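Local atomic coordinates of Amy13K (Eubacterium rectale DSM 17629, PDB entry 6B3P), a protein that probably helps a surface-anchored gut alpha-amylase hold on to starch, binding maltooligosaccharides through carbohydrate-binding modules of family CBM26. Residues A17-E22 with M47-D52; M1-N6 with A81-W86; S54-L59 with L75-K80; G12-A17 with G32-A37. One frame throughout, in Å; residues are numbered along the deposited sequence.

Contact 1 of 4, residues A17-E22 with M47-D52. With GLC (alpha-D-glucopyranose), chain C; GLC (alpha-D-glucopyranose), chain B; GLC (alpha-D-glucopyranose), chain D; FMT (formic acid), chain S.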
# COMPACT_ATOMS: atom_id res chain seq x y z
N ALA A 17 15.45 -0.50 5.50
CA ALA A 17 15.03 -1.10 6.77
C ALA A 17 15.48 -2.55 6.82
O ALA A 17 15.08 -3.36 5.98
CB ALA A 17 13.52 -0.99 6.93
N TYR A 18 16.31 -2.87 7.81
CA TYR A 18 16.74 -4.24 8.06
C TYR A 18 15.95 -4.81 9.24
O TYR A 18 15.94 -4.23 10.32
CB TYR A 18 18.24 -4.30 8.33
CG TYR A 18 18.76 -5.69 8.62
CD1 TYR A 18 18.86 -6.64 7.61
CD2 TYR A 18 19.15 -6.05 9.90
CE1 TYR A 18 19.33 -7.91 7.87
CE2 TYR A 18 19.63 -7.32 10.17
CZ TYR A 18 19.72 -8.24 9.15
OH TYR A 18 20.19 -9.51 9.42
N ILE A 19 15.30 -5.94 9.00
CA ILE A 19 14.42 -6.55 9.99
C ILE A 19 14.90 -7.96 10.27
O ILE A 19 15.23 -8.70 9.34
CB ILE A 19 12.95 -6.56 9.50
CG1 ILE A 19 12.46 -5.12 9.30
CG2 ILE A 19 12.05 -7.30 10.49
CD1 ILE A 19 11.17 -5.01 8.53
N TYR A 20 14.95 -8.35 11.54
CA TYR A 20 15.48 -9.67 11.88
C TYR A 20 14.92 -10.27 13.16
O TYR A 20 14.55 -9.56 14.10
CB TYR A 20 17.00 -9.61 11.99
CG TYR A 20 17.53 -8.83 13.18
CD1 TYR A 20 17.74 -9.46 14.41
CD2 TYR A 20 17.83 -7.48 13.08
CE1 TYR A 20 18.23 -8.76 15.49
CE2 TYR A 20 18.31 -6.77 14.17
CZ TYR A 20 18.52 -7.42 15.37
OH TYR A 20 19.00 -6.73 16.47
N LYS A 21 14.87 -11.61 13.18
CA LYS A 21 14.50 -12.38 14.36
C LYS A 21 15.09 -13.79 14.25
O LYS A 21 14.74 -14.54 13.35
CB LYS A 21 12.98 -12.46 14.52
CG LYS A 21 12.52 -13.26 15.74
CD LYS A 21 12.96 -12.61 17.05
CE LYS A 21 12.31 -13.31 18.25
NZ LYS A 21 12.80 -12.79 19.56
N GLU A 22 15.98 -14.13 15.18
CA GLU A 22 16.63 -15.45 15.22
C GLU A 22 17.19 -15.85 13.85
O GLU A 22 16.99 -16.97 13.39
CB GLU A 22 15.64 -16.51 15.70
CG GLU A 22 15.10 -16.28 17.11
CD GLU A 22 16.17 -16.36 18.18
OE1 GLU A 22 17.29 -16.83 17.88
OE2 GLU A 22 15.90 -15.95 19.33
N MET A 47 8.55 1.84 3.44
CA MET A 47 8.65 0.47 2.94
C MET A 47 7.47 -0.35 3.43
O MET A 47 6.95 -0.13 4.53
CB MET A 47 9.96 -0.19 3.39
CG MET A 47 10.12 -0.38 4.89
SD MET A 47 9.42 -1.93 5.51
CE MET A 47 10.62 -3.12 4.91
N HIS A 48 7.03 -1.28 2.59
CA HIS A 48 5.98 -2.23 2.94
C HIS A 48 6.55 -3.63 2.95
O HIS A 48 7.50 -3.93 2.23
CB HIS A 48 4.81 -2.13 1.97
CG HIS A 48 4.08 -0.83 2.03
ND1 HIS A 48 2.95 -0.64 2.79
CD2 HIS A 48 4.33 0.36 1.42
CE1 HIS A 48 2.53 0.61 2.65
NE2 HIS A 48 3.35 1.23 1.82
N LEU A 49 5.95 -4.50 3.76
CA LEU A 49 6.43 -5.87 3.87
C LEU A 49 5.34 -6.78 4.42
O LEU A 49 4.50 -6.36 5.21
CB LEU A 49 7.66 -5.93 4.78
CG LEU A 49 8.53 -7.18 4.67
CD1 LEU A 49 9.32 -7.18 3.37
CD2 LEU A 49 9.46 -7.29 5.87
N THR A 50 5.37 -8.03 3.96
CA THR A 50 4.57 -9.08 4.56
C THR A 50 5.49 -9.89 5.45
O THR A 50 6.54 -10.36 5.00
CB THR A 50 3.93 -10.01 3.50
OG1 THR A 50 3.08 -9.25 2.64
CG2 THR A 50 3.12 -11.12 4.18
N LEU A 51 5.13 -10.04 6.72
CA LEU A 51 5.89 -10.93 7.58
C LEU A 51 5.03 -11.79 8.50
O LEU A 51 3.85 -11.55 8.73
CB LEU A 51 6.90 -10.13 8.42
CG LEU A 51 6.51 -8.91 9.24
CD1 LEU A 51 5.89 -9.27 10.58
CD2 LEU A 51 7.76 -8.09 9.47
N ASP A 52 5.70 -12.81 9.02
CA ASP A 52 5.12 -13.83 9.87
C ASP A 52 4.93 -13.30 11.29
O ASP A 52 5.90 -13.01 11.99
CB ASP A 52 6.03 -15.06 9.85
CG ASP A 52 5.61 -16.13 10.83
OD1 ASP A 52 4.44 -16.13 11.27
OD2 ASP A 52 6.46 -16.99 11.15
C1 GLC C . 22.43 -7.02 13.03
C2 GLC C . 22.55 -6.72 14.50
C3 GLC C . 22.92 -7.96 15.29
C4 GLC C . 22.01 -9.12 14.92
C5 GLC C . 21.93 -9.28 13.42
C6 GLC C . 20.98 -10.39 12.96
O2 GLC C . 23.49 -5.70 14.64
O3 GLC C . 22.89 -7.69 16.66
O4 GLC C . 22.51 -10.28 15.56
O5 GLC C . 21.52 -8.07 12.85
O6 GLC C . 20.95 -10.57 11.57
C1 GLC B . 21.83 -10.65 16.74
C2 GLC B . 22.82 -11.11 17.79
C3 GLC B . 23.39 -12.48 17.43
C4 GLC B . 22.28 -13.48 17.17
C5 GLC B . 21.31 -12.90 16.15
C6 GLC B . 20.09 -13.77 15.93
O2 GLC B . 23.85 -10.19 17.93
O3 GLC B . 24.22 -12.90 18.47
O4 GLC B . 22.80 -14.77 16.81
O5 GLC B . 20.85 -11.65 16.58
O6 GLC B . 19.10 -13.08 15.23
C1 GLC D . 25.77 -5.63 9.23
C2 GLC D . 25.22 -4.60 10.20
C3 GLC D . 24.85 -5.31 11.49
C4 GLC D . 23.94 -6.49 11.25
C5 GLC D . 24.53 -7.40 10.20
C6 GLC D . 23.56 -8.54 9.91
O2 GLC D . 26.13 -3.55 10.39
O3 GLC D . 24.22 -4.43 12.37
O4 GLC D . 23.71 -7.18 12.45
O5 GLC D . 24.81 -6.65 9.05
O6 GLC D . 23.94 -9.35 8.83
C FMT S . 7.86 -0.75 -0.75
O1 FMT S . 8.24 -1.41 0.21
O2 FMT S . 6.69 -0.43 -0.86
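Ile19 and Leu49 reach toward each other tip to tip, CD1 of Ile19 lying 3.9 Å from CD2 of Leu49. The same CD1 of Ile19 also meets the CE methyl of Met47, at 4.1 Å. Met47 CG sits between the backbone N and the carbonyl carbon (chi1 64°), and two further bends double the chain back, which brings both CG and CE to CB of Ala17; the Ala17 CB to Met47 CG distance is 4.0 Å. Everything that meets here is apolar. Tyr18 points away from this interior, and both it and Tyr20 meet the glycan: Tyr18 OH makes a short 2.5 Å hydrogen bond to O6 of the chain C glucose, in the plane of the ring, while Tyr20 lays one ring face against that sugar, its CD1 3.7 Å from C6. With an alanine at Tyr20's place that glucose is likely to lose its aromatic platform, and Asp72 its hydroxyl partner. Trp30 packs edge-to-face with Tyr18 and probably helps hold its ring. The axes of strands 17-20 and 47-50 come within 9.8 Å, 23° apart, facing each other across the interior of the starch-binding module's beta-sandwich, with Leu3 and Met35 from strands 2-8 and 33-37 filling in beside them.

Contact 2 of 4, residues M1-N6 with A81-W86. With FMT (formic acid), chain E.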
# COMPACT_ATOMS: atom_id res chain seq x y z
N MET A 1 1.49 -10.86 8.05
CA MET A 1 0.81 -9.59 8.43
C MET A 1 1.38 -8.46 7.60
O MET A 1 2.52 -8.55 7.14
CB MET A 1 0.96 -9.29 9.92
CG MET A 1 2.40 -9.13 10.37
SD MET A 1 2.54 -8.43 12.03
CE MET A 1 2.18 -6.72 11.69
N ASP A 2 0.61 -7.39 7.44
CA ASP A 2 1.07 -6.25 6.66
C ASP A 2 1.82 -5.26 7.53
O ASP A 2 1.26 -4.67 8.46
CB ASP A 2 -0.11 -5.55 5.97
CG ASP A 2 -0.97 -6.51 5.18
OD1 ASP A 2 -0.62 -6.79 4.02
OD2 ASP A 2 -1.99 -6.99 5.72
N LEU A 3 3.10 -5.09 7.22
CA LEU A 3 3.96 -4.14 7.92
C LEU A 3 4.20 -2.93 7.04
O LEU A 3 4.41 -3.06 5.83
CB LEU A 3 5.29 -4.79 8.30
CG LEU A 3 6.34 -3.87 8.94
CD1 LEU A 3 5.91 -3.45 10.33
CD2 LEU A 3 7.69 -4.57 8.99
N THR A 4 4.15 -1.75 7.65
CA THR A 4 4.52 -0.52 6.97
C THR A 4 5.40 0.29 7.91
O THR A 4 5.06 0.47 9.08
CB THR A 4 3.29 0.31 6.55
OG1 THR A 4 2.43 -0.49 5.74
CG2 THR A 4 3.71 1.56 5.78
N ILE A 5 6.53 0.77 7.40
CA ILE A 5 7.42 1.61 8.18
C ILE A 5 7.70 2.90 7.42
O ILE A 5 8.16 2.87 6.28
CB ILE A 5 8.76 0.91 8.49
CG1 ILE A 5 8.50 -0.36 9.32
CG2 ILE A 5 9.69 1.85 9.25
CD1 ILE A 5 9.73 -1.24 9.49
N ASN A 6 7.42 4.02 8.07
CA ASN A 6 7.75 5.34 7.54
C ASN A 6 8.88 5.94 8.37
O ASN A 6 8.83 5.91 9.60
CB ASN A 6 6.53 6.26 7.55
CG ASN A 6 5.29 5.58 7.00
OD1 ASN A 6 5.11 5.46 5.79
ND2 ASN A 6 4.42 5.14 7.90
N ALA A 81 -2.36 -8.45 13.24
CA ALA A 81 -2.80 -8.63 11.85
C ALA A 81 -2.15 -7.59 10.94
O ALA A 81 -1.94 -7.84 9.75
CB ALA A 81 -4.31 -8.55 11.76
N GLU A 82 -1.84 -6.43 11.51
CA GLU A 82 -1.20 -5.35 10.76
C GLU A 82 -0.46 -4.41 11.70
O GLU A 82 -0.73 -4.39 12.90
CB GLU A 82 -2.23 -4.57 9.95
CG GLU A 82 -3.32 -3.93 10.80
CD GLU A 82 -4.47 -3.43 9.96
OE1 GLU A 82 -5.25 -4.26 9.44
OE2 GLU A 82 -4.61 -2.20 9.81
N ALA A 83 0.46 -3.63 11.15
CA ALA A 83 1.20 -2.65 11.94
C ALA A 83 1.82 -1.58 11.05
O ALA A 83 2.50 -1.91 10.08
CB ALA A 83 2.27 -3.33 12.78
N GLU A 84 1.58 -0.32 11.38
CA GLU A 84 2.26 0.79 10.72
C GLU A 84 3.05 1.60 11.74
O GLU A 84 2.52 1.98 12.78
CB GLU A 84 1.28 1.70 9.99
CG GLU A 84 1.98 2.82 9.24
CD GLU A 84 1.08 3.56 8.26
OE1 GLU A 84 -0.16 3.38 8.32
OE2 GLU A 84 1.62 4.31 7.42
N TYR A 85 4.32 1.86 11.42
CA TYR A 85 5.21 2.60 12.29
C TYR A 85 5.68 3.89 11.63
O TYR A 85 5.83 3.96 10.41
CB TYR A 85 6.43 1.76 12.68
CG TYR A 85 6.12 0.57 13.56
CD1 TYR A 85 6.06 0.71 14.94
CD2 TYR A 85 5.91 -0.69 13.01
CE1 TYR A 85 5.78 -0.38 15.75
CE2 TYR A 85 5.64 -1.77 13.82
CZ TYR A 85 5.58 -1.62 15.18
OH TYR A 85 5.30 -2.70 15.99
N TRP A 86 5.89 4.92 12.45
CA TRP A 86 6.55 6.14 12.02
C TRP A 86 7.79 6.36 12.87
O TRP A 86 7.71 6.34 14.10
CB TRP A 86 5.62 7.35 12.14
CG TRP A 86 4.48 7.36 11.16
CD1 TRP A 86 4.44 8.02 9.97
CD2 TRP A 86 3.23 6.67 11.28
NE1 TRP A 86 3.24 7.79 9.34
CE2 TRP A 86 2.48 6.96 10.13
CE3 TRP A 86 2.68 5.83 12.25
CZ2 TRP A 86 1.20 6.45 9.92
CZ3 TRP A 86 1.41 5.32 12.04
CH2 TRP A 86 0.69 5.63 10.88
C FMT E . -3.68 -5.88 15.02
O1 FMT E . -3.41 -5.83 13.83
O2 FMT E . -4.31 -6.82 15.50
O HOH W 1 0.76 -1.88 7.41
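The Trp86 ring carries Asn6 on one face: ND2 stands 3.2 Å above the plane, offset toward the rim, with the amide plane turned 29° from the ring. CG of Glu84 lies over the same face, also near the rim. Asn6 ND2 and Trp86 NE1 are both donors, so their closeness is packing. Trp99 meets Trp86 edge-to-face, and Trp44 comes against it nearly at right angles. The Tyr85 ring, on the other side of the sheet, takes CD1 of Leu3 in plane at its edge, 3.8 Å from CD2. On the same face, nearer the start of the strands, the CE methyl of Met1 comes within 3.6 Å of Ala83 CB.

Asn6 spends its amide fully. ND2 gives a 3.0 Å hydrogen bond to OE2 of Glu84, on the lone pair anti to the other oxygen, and adds a weak one to Tyr85 O; OD1 takes the hydroxyl of Thr46. Glu84 gets there with CG anti to its backbone N (chi1 -177°) and an extended chain lying alongside Thr4, and its OE2 also bonds Thr185. The parallel strands are laced in alternation: Ala83 N to Asp2 O, Thr4 N to Ala83 O at 2.9 Å, Tyr85 N to Thr4 O at 2.8 Å, and Asn6 N to Tyr85 O.

Tyr85 O takes the backbone N-H of Asn6 and, weakly, its ND2. Amide, carboxylate and indole are held in a fixed cluster on one face of the sheet, where one N-H of Asn6, with the bond between OE2 and Thr185, probably eases the charge of Glu84; on the other face the contacts of Leu3, Ile5 and Tyr85 across the pair are apolar.

Contact 3 of 4, residues S54-L59 with L75-K80. With FMT (formic acid), chain Q; EDO (1,2-ethanediol), chain M.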
# COMPACT_ATOMS: atom_id res chain seq x y z
N SER A 54 4.24 -14.72 13.91
CA SER A 54 4.53 -15.69 14.96
C SER A 54 5.44 -15.08 16.02
O SER A 54 5.48 -15.55 17.16
CB SER A 54 5.20 -16.94 14.37
OG SER A 54 4.35 -17.57 13.42
N THR A 55 6.17 -14.03 15.65
CA THR A 55 7.17 -13.44 16.53
C THR A 55 7.20 -11.92 16.49
O THR A 55 6.59 -11.29 15.62
CB THR A 55 8.59 -13.92 16.16
OG1 THR A 55 8.94 -13.44 14.86
CG2 THR A 55 8.67 -15.44 16.18
N ASP A 56 7.91 -11.34 17.45
CA ASP A 56 8.33 -9.95 17.36
C ASP A 56 9.55 -9.89 16.45
O ASP A 56 10.08 -10.93 16.05
CB ASP A 56 8.68 -9.39 18.74
CG ASP A 56 7.49 -9.36 19.68
OD1 ASP A 56 6.34 -9.24 19.19
OD2 ASP A 56 7.70 -9.45 20.91
N TYR A 57 9.98 -8.68 16.10
CA TYR A 57 11.20 -8.50 15.32
C TYR A 57 11.98 -7.29 15.82
O TYR A 57 11.48 -6.49 16.60
CB TYR A 57 10.89 -8.32 13.83
CG TYR A 57 10.25 -9.53 13.19
CD1 TYR A 57 8.89 -9.75 13.28
CD2 TYR A 57 11.02 -10.45 12.49
CE1 TYR A 57 8.30 -10.85 12.70
CE2 TYR A 57 10.43 -11.56 11.90
CZ TYR A 57 9.07 -11.76 12.01
OH TYR A 57 8.48 -12.85 11.43
N SER A 58 13.22 -7.19 15.35
CA SER A 58 14.04 -6.01 15.57
C SER A 58 14.20 -5.26 14.26
O SER A 58 14.25 -5.88 13.19
CB SER A 58 15.41 -6.40 16.12
OG SER A 58 15.29 -6.99 17.40
N LEU A 59 14.27 -3.93 14.34
CA LEU A 59 14.43 -3.08 13.18
C LEU A 59 15.71 -2.26 13.28
O LEU A 59 15.99 -1.67 14.32
CB LEU A 59 13.22 -2.14 13.03
CG LEU A 59 13.38 -0.96 12.07
CD1 LEU A 59 13.42 -1.42 10.62
CD2 LEU A 59 12.27 0.07 12.28
N LEU A 75 10.07 -4.24 17.14
CA LEU A 75 8.72 -4.20 16.59
C LEU A 75 7.91 -5.32 17.23
O LEU A 75 8.08 -6.49 16.91
CB LEU A 75 8.75 -4.36 15.06
CG LEU A 75 9.71 -3.46 14.28
CD1 LEU A 75 9.59 -3.77 12.79
CD2 LEU A 75 9.45 -1.98 14.56
N SER A 76 7.03 -4.95 18.16
CA SER A 76 6.25 -5.93 18.91
C SER A 76 5.06 -6.42 18.09
O SER A 76 3.92 -6.07 18.37
CB SER A 76 5.79 -5.34 20.24
OG SER A 76 6.89 -4.95 21.04
N THR A 77 5.36 -7.24 17.08
CA THR A 77 4.38 -7.63 16.07
C THR A 77 3.66 -8.95 16.36
O THR A 77 2.70 -9.30 15.66
CB THR A 77 5.04 -7.77 14.69
OG1 THR A 77 6.26 -8.50 14.83
CG2 THR A 77 5.34 -6.41 14.10
N LYS A 78 4.11 -9.69 17.37
CA LYS A 78 3.56 -11.03 17.61
C LYS A 78 2.04 -11.02 17.77
O LYS A 78 1.50 -10.31 18.61
CB LYS A 78 4.19 -11.66 18.85
CG LYS A 78 3.73 -13.09 19.08
CD LYS A 78 4.42 -13.75 20.26
CE LYS A 78 4.00 -15.21 20.39
NZ LYS A 78 4.61 -15.88 21.56
N GLY A 79 1.37 -11.80 16.93
CA GLY A 79 -0.07 -11.97 17.02
C GLY A 79 -0.89 -10.90 16.33
O GLY A 79 -2.11 -11.01 16.25
N LYS A 80 -0.23 -9.86 15.83
CA LYS A 80 -0.93 -8.75 15.18
C LYS A 80 -1.29 -9.08 13.73
O LYS A 80 -0.61 -9.87 13.08
CB LYS A 80 -0.08 -7.48 15.22
CG LYS A 80 0.34 -7.03 16.62
CD LYS A 80 -0.85 -6.66 17.49
CE LYS A 80 -0.39 -6.13 18.84
NZ LYS A 80 -1.51 -5.63 19.69
C FMT Q . 8.94 -13.13 20.16
O1 FMT Q . 7.90 -12.48 20.18
O2 FMT Q . 9.14 -13.99 19.32
C1 EDO M . -2.26 -8.68 20.27
O1 EDO M . -3.29 -8.82 21.27
C2 EDO M . -1.77 -10.06 19.84
O2 EDO M . -0.54 -10.36 20.53
O HOH W 2 7.28 -16.40 20.02
O HOH W 3 7.73 -7.04 22.44
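Tyr57 and Thr77 cross at about a right angle, so that OG1 of Thr77 meets the ring at its edge and in its plane, 3.3 Å from CD1. With chi1 at 46°, that hydroxyl is placed between backbone N and carbonyl carbon and donates to Thr55 O at 2.9 Å, in the carbonyl plane and on a lone pair. Over one face of the same ring lies OG1 of Thr55, near the rim; the phenol end bonds Asp52 O. Asp56 reaches back toward the 75-80 segment with its end. Its CG is anti to the carbonyl carbon, which swings OD1 over the 76-78 backbone, where Lys78 N meets it nearly along the C-O axis at 2.9 Å, while a water joins OD2 to the hydroxyl of Ser76. Lys78 is fully extended and runs its CG, CD and CE alongside Ser54 O. Further along, Leu75 sets its branch against CB of Leu59, CG lying 4.0 Å from it.

Between them Tyr57 and Leu75 form an antiparallel hydrogen-bonded pair, Leu75 N to Tyr57 O at 2.7 Å and Tyr57 N to Leu75 O at 3.0 Å. Past that pair the chain leaves the strand through an inverse gamma turn at Ser76 and a type II turn over 77-80, with Gly79 at the positive-phi position. Beyond the one ladder pair, Asp56 and Thr77 bond backbone atoms of the other segment and so appear to carry the pairing on.

Contact 4 of 4, residues G12-A17 with G32-A37. With FMT (formic acid), chain S.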
# COMPACT_ATOMS: atom_id res chain seq x y z
N GLY A 12 20.13 10.68 4.98
CA GLY A 12 20.20 10.98 3.56
C GLY A 12 19.02 10.41 2.80
O GLY A 12 18.06 9.93 3.41
N ASP A 13 19.08 10.46 1.47
CA ASP A 13 17.94 10.07 0.64
C ASP A 13 17.98 8.60 0.18
O ASP A 13 17.10 8.15 -0.54
CB ASP A 13 17.83 10.99 -0.58
CG ASP A 13 19.04 10.89 -1.51
OD1 ASP A 13 19.86 9.95 -1.37
OD2 ASP A 13 19.17 11.76 -2.40
N ASP A 14 19.02 7.88 0.59
CA ASP A 14 19.15 6.46 0.29
C ASP A 14 19.19 5.66 1.59
O ASP A 14 20.24 5.54 2.22
CB ASP A 14 20.39 6.18 -0.56
CG ASP A 14 20.48 4.73 -1.02
OD1 ASP A 14 19.43 4.06 -1.04
OD2 ASP A 14 21.58 4.28 -1.37
N VAL A 15 18.03 5.14 1.98
CA VAL A 15 17.89 4.45 3.25
C VAL A 15 17.14 3.14 3.09
O VAL A 15 16.41 2.94 2.12
CB VAL A 15 17.15 5.33 4.28
CG1 VAL A 15 18.04 6.49 4.71
CG2 VAL A 15 15.83 5.83 3.70
N ALA A 16 17.33 2.24 4.06
CA ALA A 16 16.71 0.93 4.02
C ALA A 16 16.34 0.48 5.43
O ALA A 16 16.85 1.01 6.42
CB ALA A 16 17.65 -0.09 3.37
N ALA A 17 15.45 -0.50 5.50
CA ALA A 17 15.03 -1.10 6.77
C ALA A 17 15.48 -2.55 6.82
O ALA A 17 15.08 -3.36 5.98
CB ALA A 17 13.52 -0.99 6.93
N GLY A 32 18.94 -4.77 4.04
CA GLY A 32 17.50 -4.93 4.10
C GLY A 32 16.80 -4.34 2.88
O GLY A 32 17.35 -4.35 1.78
N LYS A 33 15.58 -3.84 3.09
CA LYS A 33 14.76 -3.34 1.99
C LYS A 33 14.82 -1.82 1.87
O LYS A 33 14.56 -1.09 2.83
CB LYS A 33 13.31 -3.78 2.17
CG LYS A 33 12.44 -3.46 0.98
CD LYS A 33 11.08 -4.13 1.09
CE LYS A 33 10.26 -3.89 -0.17
NZ LYS A 33 8.88 -4.45 -0.05
N THR A 34 15.14 -1.35 0.67
CA THR A 34 15.21 0.08 0.40
C THR A 34 13.85 0.73 0.59
O THR A 34 12.83 0.21 0.14
CB THR A 34 15.71 0.37 -1.04
OG1 THR A 34 16.98 -0.26 -1.24
CG2 THR A 34 15.84 1.87 -1.30
N MET A 35 13.84 1.88 1.26
CA MET A 35 12.62 2.63 1.50
C MET A 35 12.45 3.71 0.44
O MET A 35 13.39 4.46 0.15
CB MET A 35 12.64 3.25 2.90
CG MET A 35 13.00 2.26 3.99
SD MET A 35 13.04 2.97 5.64
CE MET A 35 11.30 3.18 5.97
N THR A 36 11.26 3.77 -0.15
CA THR A 36 10.98 4.68 -1.25
C THR A 36 10.43 6.00 -0.73
O THR A 36 9.70 6.03 0.26
CB THR A 36 9.98 4.07 -2.25
OG1 THR A 36 10.45 2.78 -2.67
CG2 THR A 36 9.79 4.96 -3.47
N ALA A 37 10.79 7.10 -1.40
CA ALA A 37 10.29 8.42 -1.05
C ALA A 37 8.77 8.41 -0.91
O ALA A 37 8.06 8.00 -1.82
CB ALA A 37 10.72 9.45 -2.10
C FMT S . 7.86 -0.75 -0.75
O1 FMT S . 8.24 -1.41 0.21
O2 FMT S . 6.69 -0.43 -0.86
O HOH W 4 15.90 5.50 -0.05
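Ala17 and Lys33 form an antiparallel hydrogen-bonded pair, Ala17 N to Lys33 O at 2.9 Å and Lys33 N to Ala17 O at 3.0 Å, the next rung is the non-hydrogen-bonded pair of Ala16 with Thr34, and a third bond follows from Met35 N to Val15 O at 2.9 Å. Gly32 passes its CA 3.4 Å from Ala17 O, where a beta carbon would collide with that oxygen.

Ala16 and Thr34 share one face of the sheet, Ala17 and Lys33 the other. Met35, with CG anti to its carbonyl carbon (chi1 -50°), lies along the backbone of 15-17: its CG is 3.9 Å from Ala16 CA, SD reaches Ala17 CB at 4.2 Å, and CB meets CG2 of Val15. A serine in place of Met35 lacks CG and SD, and would probably open a gap over Ala16 CA and beside Ala17 CB. The methyl of Thr34 lies near Val15 O, and its hydroxyl bonds Asp64. At the edge of the pairing a water takes the N-H of Val15 and lies 2.7 Å from Met35 O. Lys33 extends away to bond His48 O, with a weak bond to a formate, probably from the crystallisation liquor.

Strand 33-37 is interrupted after this pairing and runs on beside 44-50, Thr36 bonding Thr46, whereas 16-20 has 57-62 on its other flank. Met35 points into the interior they enclose, against Ile5, Tyr7, Tyr45 and Leu61.

The strands of all four contacts belong to one mixed sheet, in which strand 33-37 stands between 16-20 and 44-50; contact 1 packs across the interior, between strands that are not sheet neighbours. Contact 2 ties the start of the chain to strand 82-87 and so brackets the other three. Within that span contacts 1 and 4 alternate along the chain and share Ala17, and contact 3 follows both. Centres of contacts 1, 2 and 3 lie about 9 to 10 Å apart, whereas contacts 3 and 4, the farthest pair, are about 21 Å apart. Probable main-chain bonds join contact 1 to contact 2 (Leu49 O with Leu3 N) and to contact 3 (Tyr20 O with Ser58 N). The strand bearing the glycan-binding tyrosines is thus braced from its interior side and along both edges.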